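Local atomic coordinates of probable TonB-dependent siderophore receptor PirA (Acinetobacter baumannii, PDB entry 5FR8), a protein that probably takes part in the first step of iron uptake across the outer membrane by binding iron-chelating siderophores, possibly including ferric enterobactin. Residues Q84-G89 and P614-P619; L529-N534 and Q581-S586; K577-G582 and D605-Q610; W596-T601 and I623-D628. One frame throughout, in Å; residues are numbered along the deposited sequence.

Contact 1. Residues Q84-G89 and P614-P619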
loop_
_atom_site.group_PDB
_atom_site.type_symbol
_atom_site.label_atom_id
_atom_site.label_comp_id
_atom_site.label_asym_id
_atom_site.label_seq_id
_atom_site.Cartn_x
_atom_site.Cartn_y
_atom_site.Cartn_z
ATOM N N GLN A 84 -5.001 0.455 -4.357
ATOM C CA GLN A 84 -4.079 -0.346 -3.566
ATOM C C GLN A 84 -4.544 -0.379 -2.130
ATOM O O GLN A 84 -5.518 0.276 -1.798
ATOM C CB GLN A 84 -2.633 0.184 -3.739
ATOM C CG GLN A 84 -2.397 1.624 -3.285
ATOM C CD GLN A 84 -1.341 2.370 -4.097
ATOM O OE1 GLN A 84 -1.642 2.923 -5.119
ATOM N NE2 GLN A 84 -0.100 2.414 -3.605
ATOM N N ILE A 85 -3.878 -1.157 -1.286
ATOM C CA ILE A 85 -4.402 -1.486 0.061
ATOM C C ILE A 85 -4.456 -0.281 0.982
ATOM O O ILE A 85 -3.447 0.330 1.296
ATOM C CB ILE A 85 -3.538 -2.550 0.772
ATOM C CG1 ILE A 85 -3.619 -3.886 0.035
ATOM C CG2 ILE A 85 -3.999 -2.736 2.208
ATOM C CD1 ILE A 85 -2.531 -4.848 0.427
ATOM N N ASP A 86 -5.653 0.039 1.424
ATOM C CA ASP A 86 -5.888 1.138 2.357
ATOM C C ASP A 86 -6.355 0.571 3.706
ATOM O O ASP A 86 -7.169 -0.355 3.746
ATOM C CB ASP A 86 -6.966 2.047 1.754
ATOM C CG ASP A 86 -7.424 3.130 2.700
ATOM O OD1 ASP A 86 -8.044 2.780 3.726
ATOM O OD2 ASP A 86 -7.171 4.319 2.387
ATOM N N ILE A 87 -5.863 1.122 4.805
ATOM C CA ILE A 87 -6.278 0.653 6.122
ATOM C C ILE A 87 -6.983 1.728 6.950
ATOM O O ILE A 87 -6.399 2.737 7.320
ATOM C CB ILE A 87 -5.085 0.152 6.920
ATOM C CG1 ILE A 87 -4.467 -1.054 6.246
ATOM C CG2 ILE A 87 -5.527 -0.281 8.315
ATOM C CD1 ILE A 87 -3.168 -1.465 6.909
ATOM N N ARG A 88 -8.247 1.498 7.256
ATOM C CA ARG A 88 -9.049 2.452 8.042
ATOM C C ARG A 88 -9.117 3.840 7.444
ATOM O O ARG A 88 -9.318 4.822 8.164
ATOM C CB ARG A 88 -8.551 2.515 9.459
ATOM C CG ARG A 88 -8.932 1.259 10.226
ATOM C CD ARG A 88 -8.297 1.241 11.595
ATOM N NE ARG A 88 -8.633 0.033 12.315
ATOM C CZ ARG A 88 -8.196 -0.249 13.531
ATOM N NH1 ARG A 88 -7.374 0.602 14.150
ATOM N NH2 ARG A 88 -8.587 -1.372 14.121
ATOM N N GLY A 89 -9.021 3.903 6.114
ATOM C CA GLY A 89 -9.282 5.134 5.376
ATOM C C GLY A 89 -8.216 6.189 5.549
ATOM O O GLY A 89 -8.503 7.387 5.481
ATOM N N PRO A 614 -12.524 14.123 2.787
ATOM C CA PRO A 614 -12.043 12.852 3.292
ATOM C C PRO A 614 -10.602 12.580 2.825
ATOM O O PRO A 614 -10.168 13.106 1.804
ATOM C CB PRO A 614 -13.017 11.832 2.686
ATOM C CG PRO A 614 -13.837 12.568 1.688
ATOM C CD PRO A 614 -13.300 13.957 1.556
ATOM N N LEU A 615 -9.875 11.779 3.595
ATOM C CA LEU A 615 -8.491 11.469 3.292
ATOM C C LEU A 615 -8.424 10.575 2.068
ATOM O O LEU A 615 -7.501 10.653 1.289
ATOM C CB LEU A 615 -7.829 10.785 4.482
ATOM C CG LEU A 615 -7.685 11.693 5.712
ATOM C CD1 LEU A 615 -7.221 10.898 6.942
ATOM C CD2 LEU A 615 -6.697 12.831 5.435
ATOM N N SER A 616 -9.425 9.737 1.888
ATOM C CA SER A 616 -9.307 8.622 0.973
ATOM C C SER A 616 -10.695 8.058 0.631
ATOM O O SER A 616 -11.479 7.765 1.496
ATOM C CB SER A 616 -8.466 7.562 1.643
ATOM O OG SER A 616 -8.708 6.333 1.032
ATOM N N LEU A 617 -10.993 7.904 -0.641
ATOM C CA LEU A 617 -12.311 7.485 -1.062
ATOM C C LEU A 617 -12.561 6.032 -0.668
ATOM O O LEU A 617 -11.980 5.140 -1.237
ATOM C CB LEU A 617 -12.428 7.641 -2.581
ATOM C CG LEU A 617 -12.886 8.975 -3.179
ATOM C CD1 LEU A 617 -12.557 10.137 -2.274
ATOM C CD2 LEU A 617 -12.265 9.184 -4.558
ATOM N N VAL A 618 -13.437 5.811 0.303
ATOM C CA VAL A 618 -13.761 4.464 0.785
ATOM C C VAL A 618 -15.218 4.405 1.202
ATOM O O VAL A 618 -15.776 5.403 1.665
ATOM C CB VAL A 618 -12.951 4.058 2.019
ATOM C CG1 VAL A 618 -11.451 4.147 1.742
ATOM C CG2 VAL A 618 -13.343 4.906 3.219
ATOM N N PRO A 619 -15.845 3.232 1.030
ATOM C CA PRO A 619 -17.267 3.149 1.316
ATOM C C PRO A 619 -17.515 3.477 2.791
ATOM O O PRO A 619 -16.676 3.213 3.616
ATOM C CB PRO A 619 -17.606 1.683 0.996
ATOM C CG PRO A 619 -16.519 1.216 0.086
ATOM C CD PRO A 619 -15.297 1.953 0.548
#
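S616 meets D86 through one side-chain hydrogen bond, in which OG of S616 donates to OD2 of D86 at 2.9 Å. The hydroxyl comes from above the carboxylate, 47° out of its plane. CG of D86 stands opposite the backbone N across the CA–CB bond (chi1 173°), which sets the carboxylate against S616. The other oxygen turns back to its own chain: OD1 of D86 accepts from N of G89 at 2.8 Å, on the lone pair that lies on the side of OD2. This bond to the backbone N three residues on is an Asx motif, and it closes the turn that follows strand 84-87. That turn belongs to the plug of the TonB-dependent receptor, whereas loop 614-619 belongs to the barrel around it. OD2 of D86 also accepts from N of G91, so the carboxylate ties together the plug turn and the barrel loop. Close by, CB of L615 rests 3.6 Å from O of G89, a plain van der Waals touch. The fit is looser at V618, where CG1 of V618 is 4.2 Å from OD1 of D86. L615 and V618 are both partly exposed.

Contact 2. Residues L529-N534 and Q581-S586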
loop_
_atom_site.group_PDB
_atom_site.type_symbol
_atom_site.label_atom_id
_atom_site.label_comp_id
_atom_site.label_asym_id
_atom_site.label_seq_id
_atom_site.Cartn_x
_atom_site.Cartn_y
_atom_site.Cartn_z
ATOM N N LEU A 529 -16.290 -6.691 18.459
ATOM C CA LEU A 529 -16.652 -5.356 18.047
ATOM C C LEU A 529 -15.611 -4.415 18.628
ATOM O O LEU A 529 -15.182 -4.554 19.770
ATOM C CB LEU A 529 -18.054 -4.990 18.518
ATOM C CG LEU A 529 -18.409 -3.507 18.339
ATOM C CD1 LEU A 529 -19.775 -3.367 17.700
ATOM C CD2 LEU A 529 -18.347 -2.734 19.661
ATOM N N THR A 530 -15.162 -3.477 17.820
ATOM C CA THR A 530 -14.107 -2.595 18.259
ATOM C C THR A 530 -14.316 -1.206 17.665
ATOM O O THR A 530 -14.614 -1.045 16.486
ATOM C CB THR A 530 -12.692 -3.175 17.946
ATOM O OG1 THR A 530 -11.762 -2.107 17.722
ATOM C CG2 THR A 530 -12.701 -4.104 16.716
ATOM N N TRP A 531 -14.223 -0.210 18.530
ATOM C CA TRP A 531 -14.258 1.179 18.129
ATOM C C TRP A 531 -12.838 1.538 17.764
ATOM O O TRP A 531 -11.919 1.153 18.498
ATOM C CB TRP A 531 -14.744 2.018 19.317
ATOM C CG TRP A 531 -14.485 3.481 19.244
ATOM C CD1 TRP A 531 -15.213 4.410 18.552
ATOM C CD2 TRP A 531 -13.442 4.200 19.907
ATOM N NE1 TRP A 531 -14.670 5.660 18.731
ATOM C CE2 TRP A 531 -13.581 5.555 19.558
ATOM C CE3 TRP A 531 -12.389 3.827 20.743
ATOM C CZ2 TRP A 531 -12.710 6.541 20.022
ATOM C CZ3 TRP A 531 -11.519 4.818 21.213
ATOM C CH2 TRP A 531 -11.687 6.152 20.848
ATOM N N PHE A 532 -12.645 2.249 16.648
ATOM C CA PHE A 532 -11.295 2.776 16.301
ATOM C C PHE A 532 -11.333 4.245 15.945
ATOM O O PHE A 532 -12.281 4.740 15.339
ATOM C CB PHE A 532 -10.610 2.012 15.157
ATOM C CG PHE A 532 -11.280 2.176 13.831
ATOM C CD1 PHE A 532 -11.015 3.276 13.031
ATOM C CD2 PHE A 532 -12.183 1.225 13.375
ATOM C CE1 PHE A 532 -11.654 3.428 11.787
ATOM C CE2 PHE A 532 -12.819 1.370 12.142
ATOM C CZ PHE A 532 -12.550 2.469 11.341
ATOM N N ARG A 533 -10.269 4.932 16.313
ATOM C CA ARG A 533 -10.219 6.367 16.142
ATOM C C ARG A 533 -8.775 6.833 16.068
ATOM O O ARG A 533 -8.015 6.642 17.021
ATOM C CB ARG A 533 -10.911 7.053 17.304
ATOM C CG ARG A 533 -11.179 8.495 16.993
ATOM C CD ARG A 533 -10.812 9.427 18.115
ATOM N NE ARG A 533 -11.531 10.689 17.953
ATOM C CZ ARG A 533 -11.051 11.868 18.307
ATOM N NH1 ARG A 533 -9.841 11.962 18.821
ATOM N NH2 ARG A 533 -11.772 12.959 18.146
ATOM N N ASN A 534 -8.408 7.429 14.936
ATOM C CA ASN A 534 -7.079 7.977 14.731
ATOM C C ASN A 534 -7.152 9.485 14.597
ATOM O O ASN A 534 -7.943 10.025 13.812
ATOM C CB ASN A 534 -6.450 7.465 13.433
ATOM C CG ASN A 534 -6.343 5.966 13.366
ATOM O OD1 ASN A 534 -6.499 5.253 14.376
ATOM N ND2 ASN A 534 -6.111 5.470 12.161
ATOM N N GLN A 581 -12.408 7.796 12.281
ATOM C CA GLN A 581 -13.132 7.080 13.336
ATOM C C GLN A 581 -14.119 6.091 12.763
ATOM O O GLN A 581 -14.660 6.319 11.685
ATOM C CB GLN A 581 -13.872 8.063 14.257
ATOM C CG GLN A 581 -14.319 7.464 15.589
ATOM C CD GLN A 581 -14.978 8.478 16.501
ATOM O OE1 GLN A 581 -15.109 8.254 17.719
ATOM N NE2 GLN A 581 -15.396 9.605 15.929
ATOM N N GLY A 582 -14.368 5.005 13.491
ATOM C CA GLY A 582 -15.289 3.990 13.010
ATOM C C GLY A 582 -15.377 2.772 13.896
ATOM O O GLY A 582 -14.801 2.732 14.994
ATOM N N PHE A 583 -16.070 1.755 13.395
ATOM C CA PHE A 583 -16.215 0.483 14.107
ATOM C C PHE A 583 -15.842 -0.692 13.198
ATOM O O PHE A 583 -16.103 -0.681 12.004
ATOM C CB PHE A 583 -17.636 0.327 14.570
ATOM C CG PHE A 583 -17.965 1.144 15.777
ATOM C CD1 PHE A 583 -18.306 2.488 15.659
ATOM C CD2 PHE A 583 -17.958 0.566 17.034
ATOM C CE1 PHE A 583 -18.621 3.240 16.774
ATOM C CE2 PHE A 583 -18.273 1.313 18.157
ATOM C CZ PHE A 583 -18.603 2.653 18.023
ATOM N N GLU A 584 -15.196 -1.690 13.767
ATOM C CA GLU A 584 -14.927 -2.934 13.076
ATOM C C GLU A 584 -15.647 -3.975 13.913
ATOM O O GLU A 584 -15.631 -3.914 15.151
ATOM C CB GLU A 584 -13.428 -3.266 13.070
ATOM C CG GLU A 584 -12.514 -2.445 12.153
ATOM C CD GLU A 584 -11.044 -2.858 12.269
ATOM O OE1 GLU A 584 -10.714 -3.732 13.127
ATOM O OE2 GLU A 584 -10.213 -2.307 11.505
ATOM N N GLY A 585 -16.285 -4.929 13.255
ATOM C CA GLY A 585 -16.773 -6.108 13.945
ATOM C C GLY A 585 -16.438 -7.301 13.089
ATOM O O GLY A 585 -16.193 -7.179 11.887
ATOM N N SER A 586 -16.422 -8.463 13.710
ATOM C CA SER A 586 -16.204 -9.709 12.993
ATOM C C SER A 586 -17.050 -10.788 13.657
ATOM O O SER A 586 -17.371 -10.690 14.844
ATOM C CB SER A 586 -14.733 -10.086 13.049
ATOM O OG SER A 586 -14.273 -10.099 14.389
#
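W531 and Q581 each hold CG trans to the backbone N (chi1 163° and -164°), and the glutamine runs on extended until its amide reaches the indole. F583 has the other setting, with CG beside its backbone N, which lays its ring against CA and the indole of W531. The two segments are neighbouring antiparallel strands of the TonB-dependent receptor barrel. T530 pairs with E584, and F532 with G582, through two backbone hydrogen bonds each. On the face with W531, Q581 and F583, CA of W531 sits over the F583 ring, 4.3 Å from its centroid. The indole turns its edge to the same ring in an edge-to-face pair, with planes at 63°. R533 crosses Q581 at a slant, with CG of R533 3.6 Å from CG of Q581, while its guanidinium pairs with D535.

The other face carries F532 and E584 and looks to the plug. The F532 ring folds over the strand beside it, and CA of G582 lies over the ring at 3.8 Å from its centroid. CG of E584 packs on CE2 of F532 at 3.8 Å. The carboxylate of E584 goes on to salt bridges with R139 and R88. At the edge of the indole, NE1 of W531 donates to OE1 of Q581 at 2.8 Å, in the ring plane and on a lone pair of the amide oxygen.

Contact 3. Residues K577-G582 and D605-Q610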
loop_
_atom_site.group_PDB
_atom_site.type_symbol
_atom_site.label_atom_id
_atom_site.label_comp_id
_atom_site.label_asym_id
_atom_site.label_seq_id
_atom_site.Cartn_x
_atom_site.Cartn_y
_atom_site.Cartn_z
ATOM N N LYS A 577 -4.583 18.838 11.409
ATOM C CA LYS A 577 -5.323 17.626 11.831
ATOM C C LYS A 577 -6.302 17.020 10.854
ATOM O O LYS A 577 -7.036 17.732 10.160
ATOM C CB LYS A 577 -6.062 17.864 13.144
ATOM C CG LYS A 577 -5.487 17.018 14.269
ATOM C CD LYS A 577 -5.614 17.671 15.643
ATOM C CE LYS A 577 -4.492 17.164 16.541
ATOM N NZ LYS A 577 -4.708 17.574 17.954
ATOM N N ALA A 578 -6.300 15.686 10.804
ATOM C CA ALA A 578 -7.377 14.930 10.149
ATOM C C ALA A 578 -7.971 14.027 11.214
ATOM O O ALA A 578 -7.279 13.691 12.188
ATOM C CB ALA A 578 -6.856 14.110 8.973
ATOM N N LEU A 579 -9.246 13.668 11.051
ATOM C CA LEU A 579 -9.926 12.777 11.995
ATOM C C LEU A 579 -10.444 11.526 11.312
ATOM O O LEU A 579 -11.247 11.592 10.414
ATOM C CB LEU A 579 -11.110 13.469 12.687
ATOM C CG LEU A 579 -11.970 12.474 13.486
ATOM C CD1 LEU A 579 -11.181 11.878 14.647
ATOM C CD2 LEU A 579 -13.256 13.097 14.012
ATOM N N ILE A 580 -10.009 10.378 11.794
ATOM C CA ILE A 580 -10.578 9.115 11.374
ATOM C C ILE A 580 -11.253 8.413 12.553
ATOM O O ILE A 580 -10.726 8.431 13.698
ATOM C CB ILE A 580 -9.483 8.222 10.773
ATOM C CG1 ILE A 580 -9.104 8.753 9.372
ATOM C CG2 ILE A 580 -9.932 6.778 10.719
ATOM C CD1 ILE A 580 -10.153 8.567 8.302
ATOM N N GLN A 581 -12.408 7.796 12.281
ATOM C CA GLN A 581 -13.132 7.080 13.336
ATOM C C GLN A 581 -14.119 6.091 12.763
ATOM O O GLN A 581 -14.660 6.319 11.685
ATOM C CB GLN A 581 -13.872 8.063 14.257
ATOM C CG GLN A 581 -14.319 7.464 15.589
ATOM C CD GLN A 581 -14.978 8.478 16.501
ATOM O OE1 GLN A 581 -15.109 8.254 17.719
ATOM N NE2 GLN A 581 -15.396 9.605 15.929
ATOM N N GLY A 582 -14.368 5.005 13.491
ATOM C CA GLY A 582 -15.289 3.990 13.010
ATOM C C GLY A 582 -15.377 2.772 13.896
ATOM O O GLY A 582 -14.801 2.732 14.994
ATOM N N ASP A 605 -16.105 8.704 10.430
ATOM C CA ASP A 605 -15.426 9.962 10.166
ATOM C C ASP A 605 -14.169 9.781 9.342
ATOM O O ASP A 605 -13.319 8.921 9.640
ATOM C CB ASP A 605 -15.017 10.655 11.460
ATOM C CG ASP A 605 -16.196 11.105 12.285
ATOM O OD1 ASP A 605 -17.064 11.832 11.740
ATOM O OD2 ASP A 605 -16.227 10.740 13.489
ATOM N N SER A 606 -14.069 10.593 8.301
ATOM C CA SER A 606 -12.852 10.746 7.544
ATOM C C SER A 606 -12.838 12.169 7.061
ATOM O O SER A 606 -13.420 12.477 6.028
ATOM C CB SER A 606 -12.807 9.805 6.332
ATOM O OG SER A 606 -11.523 9.839 5.688
ATOM N N LYS A 607 -12.180 13.051 7.782
ATOM C CA LYS A 607 -12.189 14.418 7.343
ATOM C C LYS A 607 -10.958 15.153 7.829
ATOM O O LYS A 607 -10.551 14.983 8.958
ATOM C CB LYS A 607 -13.477 15.092 7.814
ATOM C CG LYS A 607 -13.612 15.116 9.318
ATOM C CD LYS A 607 -15.028 15.444 9.757
ATOM C CE LYS A 607 -15.135 15.382 11.279
ATOM N NZ LYS A 607 -16.560 15.400 11.708
ATOM N N ASP A 608 -10.348 15.931 6.936
ATOM C CA ASP A 608 -9.354 16.903 7.325
ATOM C C ASP A 608 -10.089 18.094 7.968
ATOM O O ASP A 608 -11.082 18.574 7.467
ATOM C CB ASP A 608 -8.542 17.359 6.120
ATOM C CG ASP A 608 -7.587 18.515 6.452
ATOM O OD1 ASP A 608 -6.686 18.373 7.319
ATOM O OD2 ASP A 608 -7.748 19.586 5.837
ATOM N N LYS A 609 -9.587 18.566 9.091
ATOM C CA LYS A 609 -10.291 19.584 9.844
ATOM C C LYS A 609 -10.116 20.970 9.212
ATOM O O LYS A 609 -10.608 21.950 9.749
ATOM C CB LYS A 609 -9.847 19.544 11.318
ATOM C CG LYS A 609 -10.728 18.656 12.219
ATOM C CD LYS A 609 -11.820 19.471 12.946
ATOM C CE LYS A 609 -12.420 18.740 14.161
ATOM N NZ LYS A 609 -11.401 18.033 15.013
ATOM N N GLN A 610 -9.432 21.046 8.076
ATOM C CA GLN A 610 -9.137 22.331 7.444
ATOM C C GLN A 610 -9.877 22.463 6.123
ATOM O O GLN A 610 -10.522 23.487 5.865
ATOM C CB GLN A 610 -7.631 22.475 7.184
ATOM C CG GLN A 610 -7.188 23.728 6.413
ATOM C CD GLN A 610 -7.803 25.001 6.959
ATOM O OE1 GLN A 610 -7.797 25.249 8.197
ATOM N NE2 GLN A 610 -8.377 25.815 6.050
#
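Q581 donates from NE2 to OD2 of D605 at 2.8 Å. The two side chains run together, and the bond meets OD2 nearly head-on, close to the amide plane. OD1 of D605 has K607 NZ at 3.6 Å, a long salt bridge within its own strand. Backbone bonds join the strands in pairs. Q581 and D605 exchange two N-H...O=C bonds, and so do L579 and K607. Past the end of strand 594-608, N of K609 still donates to O of K577 at 2.9 Å. D608 sends OD2 to the chain beyond, accepting from N of T611 and more weakly from N of Q610. On the opposite face of the sheet, CD1 of I580 packs against the side chain of S606, whose OG probably accepts from N of L615. On the face of D605, CD2 of L579 fills in beside OD2 of D605 at 3.8 Å. The short segments run antiparallel, 178° apart. They belong to strands 564-591 and 594-608, which follow each other in the chain and form a beta hairpin of the receptor barrel.

Contact 4. Residues W596-T601 and I623-D628. With C8E ((hydroxyethyloxy)tri(ethyloxy)octane), chain C.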
loop_
_atom_site.group_PDB
_atom_site.type_symbol
_atom_site.label_atom_id
_atom_site.label_comp_id
_atom_site.label_asym_id
_atom_site.label_seq_id
_atom_site.Cartn_x
_atom_site.Cartn_y
_atom_site.Cartn_z
ATOM N N TRP A 596 -18.519 -20.222 8.530
ATOM C CA TRP A 596 -18.832 -18.862 8.095
ATOM C C TRP A 596 -17.870 -17.849 8.732
ATOM O O TRP A 596 -17.746 -17.766 9.954
ATOM C CB TRP A 596 -20.284 -18.484 8.481
ATOM C CG TRP A 596 -21.395 -19.023 7.554
ATOM C CD1 TRP A 596 -21.705 -18.584 6.285
ATOM C CD2 TRP A 596 -22.343 -20.072 7.856
ATOM N NE1 TRP A 596 -22.772 -19.304 5.783
ATOM C CE2 TRP A 596 -23.181 -20.221 6.722
ATOM C CE3 TRP A 596 -22.563 -20.894 8.971
ATOM C CZ2 TRP A 596 -24.216 -21.169 6.674
ATOM C CZ3 TRP A 596 -23.604 -21.842 8.921
ATOM C CH2 TRP A 596 -24.410 -21.963 7.779
ATOM N N THR A 597 -17.214 -17.050 7.901
ATOM C CA THR A 597 -16.412 -15.942 8.405
ATOM C C THR A 597 -16.988 -14.646 7.832
ATOM O O THR A 597 -16.987 -14.449 6.619
ATOM C CB THR A 597 -14.914 -16.077 8.019
ATOM O OG1 THR A 597 -14.421 -17.364 8.398
ATOM C CG2 THR A 597 -14.052 -15.001 8.701
ATOM N N ASN A 598 -17.509 -13.790 8.716
ATOM C CA ASN A 598 -18.078 -12.488 8.338
ATOM C C ASN A 598 -17.461 -11.323 9.116
ATOM O O ASN A 598 -17.056 -11.451 10.278
ATOM C CB ASN A 598 -19.592 -12.441 8.586
ATOM C CG ASN A 598 -20.384 -13.353 7.662
ATOM O OD1 ASN A 598 -19.815 -14.035 6.802
ATOM N ND2 ASN A 598 -21.716 -13.373 7.843
ATOM N N ASN A 599 -17.407 -10.170 8.463
ATOM C CA ASN A 599 -17.092 -8.925 9.141
ATOM C C ASN A 599 -17.868 -7.744 8.556
ATOM O O ASN A 599 -18.470 -7.807 7.465
ATOM C CB ASN A 599 -15.604 -8.637 9.051
ATOM C CG ASN A 599 -15.158 -8.291 7.648
ATOM O OD1 ASN A 599 -15.489 -7.219 7.119
ATOM N ND2 ASN A 599 -14.389 -9.190 7.034
ATOM N N PHE A 600 -17.815 -6.652 9.291
ATOM C CA PHE A 600 -18.320 -5.401 8.807
ATOM C C PHE A 600 -17.388 -4.340 9.349
ATOM O O PHE A 600 -16.579 -4.597 10.260
ATOM C CB PHE A 600 -19.739 -5.160 9.285
ATOM C CG PHE A 600 -19.830 -4.500 10.639
ATOM C CD1 PHE A 600 -19.784 -3.121 10.759
ATOM C CD2 PHE A 600 -19.970 -5.260 11.779
ATOM C CE1 PHE A 600 -19.850 -2.512 11.980
ATOM C CE2 PHE A 600 -20.063 -4.655 13.018
ATOM C CZ PHE A 600 -20.005 -3.275 13.115
ATOM N N THR A 601 -17.490 -3.154 8.762
ATOM C CA THR A 601 -16.655 -2.030 9.125
ATOM C C THR A 601 -17.537 -0.842 8.839
ATOM O O THR A 601 -18.130 -0.776 7.763
ATOM C CB THR A 601 -15.368 -1.989 8.253
ATOM O OG1 THR A 601 -14.589 -3.185 8.465
ATOM C CG2 THR A 601 -14.529 -0.753 8.579
ATOM N N ILE A 623 -19.405 -4.701 4.262
ATOM C CA ILE A 623 -19.697 -5.976 4.910
ATOM C C ILE A 623 -19.134 -7.124 4.089
ATOM O O ILE A 623 -19.251 -7.118 2.871
ATOM C CB ILE A 623 -21.204 -6.191 5.036
ATOM C CG1 ILE A 623 -21.795 -5.152 5.965
ATOM C CG2 ILE A 623 -21.529 -7.578 5.571
ATOM C CD1 ILE A 623 -23.292 -5.132 5.910
ATOM N N ASN A 624 -18.517 -8.103 4.753
ATOM C CA ASN A 624 -17.952 -9.250 4.050
ATOM C C ASN A 624 -18.431 -10.554 4.647
ATOM O O ASN A 624 -18.584 -10.667 5.872
ATOM C CB ASN A 624 -16.432 -9.226 4.102
ATOM C CG ASN A 624 -15.837 -8.103 3.291
ATOM O OD1 ASN A 624 -15.573 -8.237 2.085
ATOM N ND2 ASN A 624 -15.616 -6.973 3.952
ATOM N N SER A 625 -18.677 -11.532 3.776
ATOM C CA SER A 625 -19.036 -12.872 4.210
ATOM C C SER A 625 -18.298 -13.892 3.402
ATOM O O SER A 625 -18.350 -13.867 2.178
ATOM C CB SER A 625 -20.527 -13.130 4.031
ATOM O OG SER A 625 -20.839 -14.519 4.173
ATOM N N ILE A 626 -17.617 -14.795 4.088
ATOM C CA ILE A 626 -17.094 -15.984 3.439
ATOM C C ILE A 626 -17.739 -17.277 4.014
ATOM O O ILE A 626 -17.916 -17.418 5.230
ATOM C CB ILE A 626 -15.545 -16.034 3.507
ATOM C CG1 ILE A 626 -14.926 -14.682 3.103
ATOM C CG2 ILE A 626 -15.032 -17.115 2.571
ATOM C CD1 ILE A 626 -14.557 -13.743 4.249
ATOM N N PHE A 627 -18.082 -18.206 3.119
ATOM C CA PHE A 627 -18.761 -19.453 3.474
ATOM C C PHE A 627 -17.991 -20.659 2.930
ATOM O O PHE A 627 -17.579 -20.693 1.762
ATOM C CB PHE A 627 -20.187 -19.438 2.927
ATOM C CG PHE A 627 -20.882 -20.777 2.909
ATOM C CD1 PHE A 627 -21.399 -21.327 4.063
ATOM C CD2 PHE A 627 -21.083 -21.451 1.715
ATOM C CE1 PHE A 627 -22.079 -22.539 4.034
ATOM C CE2 PHE A 627 -21.751 -22.657 1.673
ATOM C CZ PHE A 627 -22.252 -23.206 2.837
ATOM N N ASP A 628 -17.805 -21.650 3.799
ATOM C CA ASP A 628 -17.123 -22.858 3.422
ATOM C C ASP A 628 -17.903 -24.087 3.845
ATOM O O ASP A 628 -18.442 -24.153 4.951
ATOM C CB ASP A 628 -15.732 -22.876 4.038
ATOM C CG ASP A 628 -14.687 -22.375 3.086
ATOM O OD1 ASP A 628 -14.479 -23.003 2.014
ATOM O OD2 ASP A 628 -14.076 -21.341 3.405
HETATM C C1 C8E C . -20.701 -8.986 14.450
HETATM C C2 C8E C . -20.370 -8.540 13.016
HETATM C C3 C8E C . -20.591 -9.605 11.919
HETATM C C4 C8E C . -21.128 -9.046 10.584
HETATM C C5 C8E C . -21.869 -10.110 9.740
HETATM C C6 C8E C . -23.232 -10.510 10.325
HETATM C C7 C8E C . -24.113 -11.299 9.350
HETATM C C8 C8E C . -24.597 -12.661 9.902
HETATM O O9 C8E C . -24.753 -13.583 8.788
HETATM C C10 C8E C . -24.505 -14.957 9.160
HETATM C C11 C8E C . -24.760 -15.924 7.985
HETATM O O12 C8E C . -24.156 -15.468 6.761
HETATM C C13 C8E C . -24.745 -16.070 5.569
HETATM C C14 C8E C . -23.850 -15.829 4.333
HETATM O O15 C8E C . -24.515 -16.117 3.090
HETATM C C16 C8E C . -25.208 -14.993 2.473
HETATM C C17 C8E C . -26.674 -15.318 2.039
HETATM O O18 C8E C . -27.201 -14.243 1.235
HETATM C C19 C8E C . -26.616 -14.207 -0.103
HETATM C C20 C8E C . -26.812 -12.883 -0.888
HETATM O O21 C8E C . -26.836 -13.034 -2.347
#
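The W596 indole is covered on both faces. F627 lies over one, with its CE1 3.3 Å above the indole plane toward the rim, and C11 of the detergent C8E lies over the other. The two aromatic planes are inclined at 35°, an oblique pairing. The F600 ring meets the detergent at its edge, in plane, where CD2 of F600 is 3.5 Å from C2 of C8E. Between these rings N598 faces the same way. Its ND2 makes a weak bond to O12 of C8E at 3.4 Å, and its OD1 takes a weak bond from OG of S625.

The opposite face belongs to N599 and N624. ND2 of N624 donates to OD1 of N599 at 3.2 Å; the side chains lie side by side, with their amide planes 46° apart. CG of N599 stands between its backbone N and carbonyl carbon (chi1 69°), and this brings the amide to N624. Each amide has a further partner: ND2 of N599 binds O of R64, and OD1 of N624 binds OG1 of T642. Two-way backbone bonds join T597 to I626 and N599 to N624. Aromatic residues and detergent on one face, with buried asparagines toward the plug on the other, fit a transmembrane beta-barrel wall.

Overall arrangement
Contacts 2, 3 and 4 follow neighbouring strands round one part of the barrel wall, and contact 1 joins that part to the plug. Contacts 2 and 3 share Q581 and G582, and their centres are 14 Å apart. The centre of contact 4 is about 16 Å from that of contact 2 and 27 Å from that of contact 3. N of G585 probably bonds to O of F600 at 3.0 Å, linking contact 2 to contact 4. Contact 1 touches two of the others. NE of R88 lies 2.9 Å from OE2 of E584 in contact 2, and L615 reaches S606 in contact 3. The detergent C8E runs along contact 4 and comes close to G585 and S586 of contact 2.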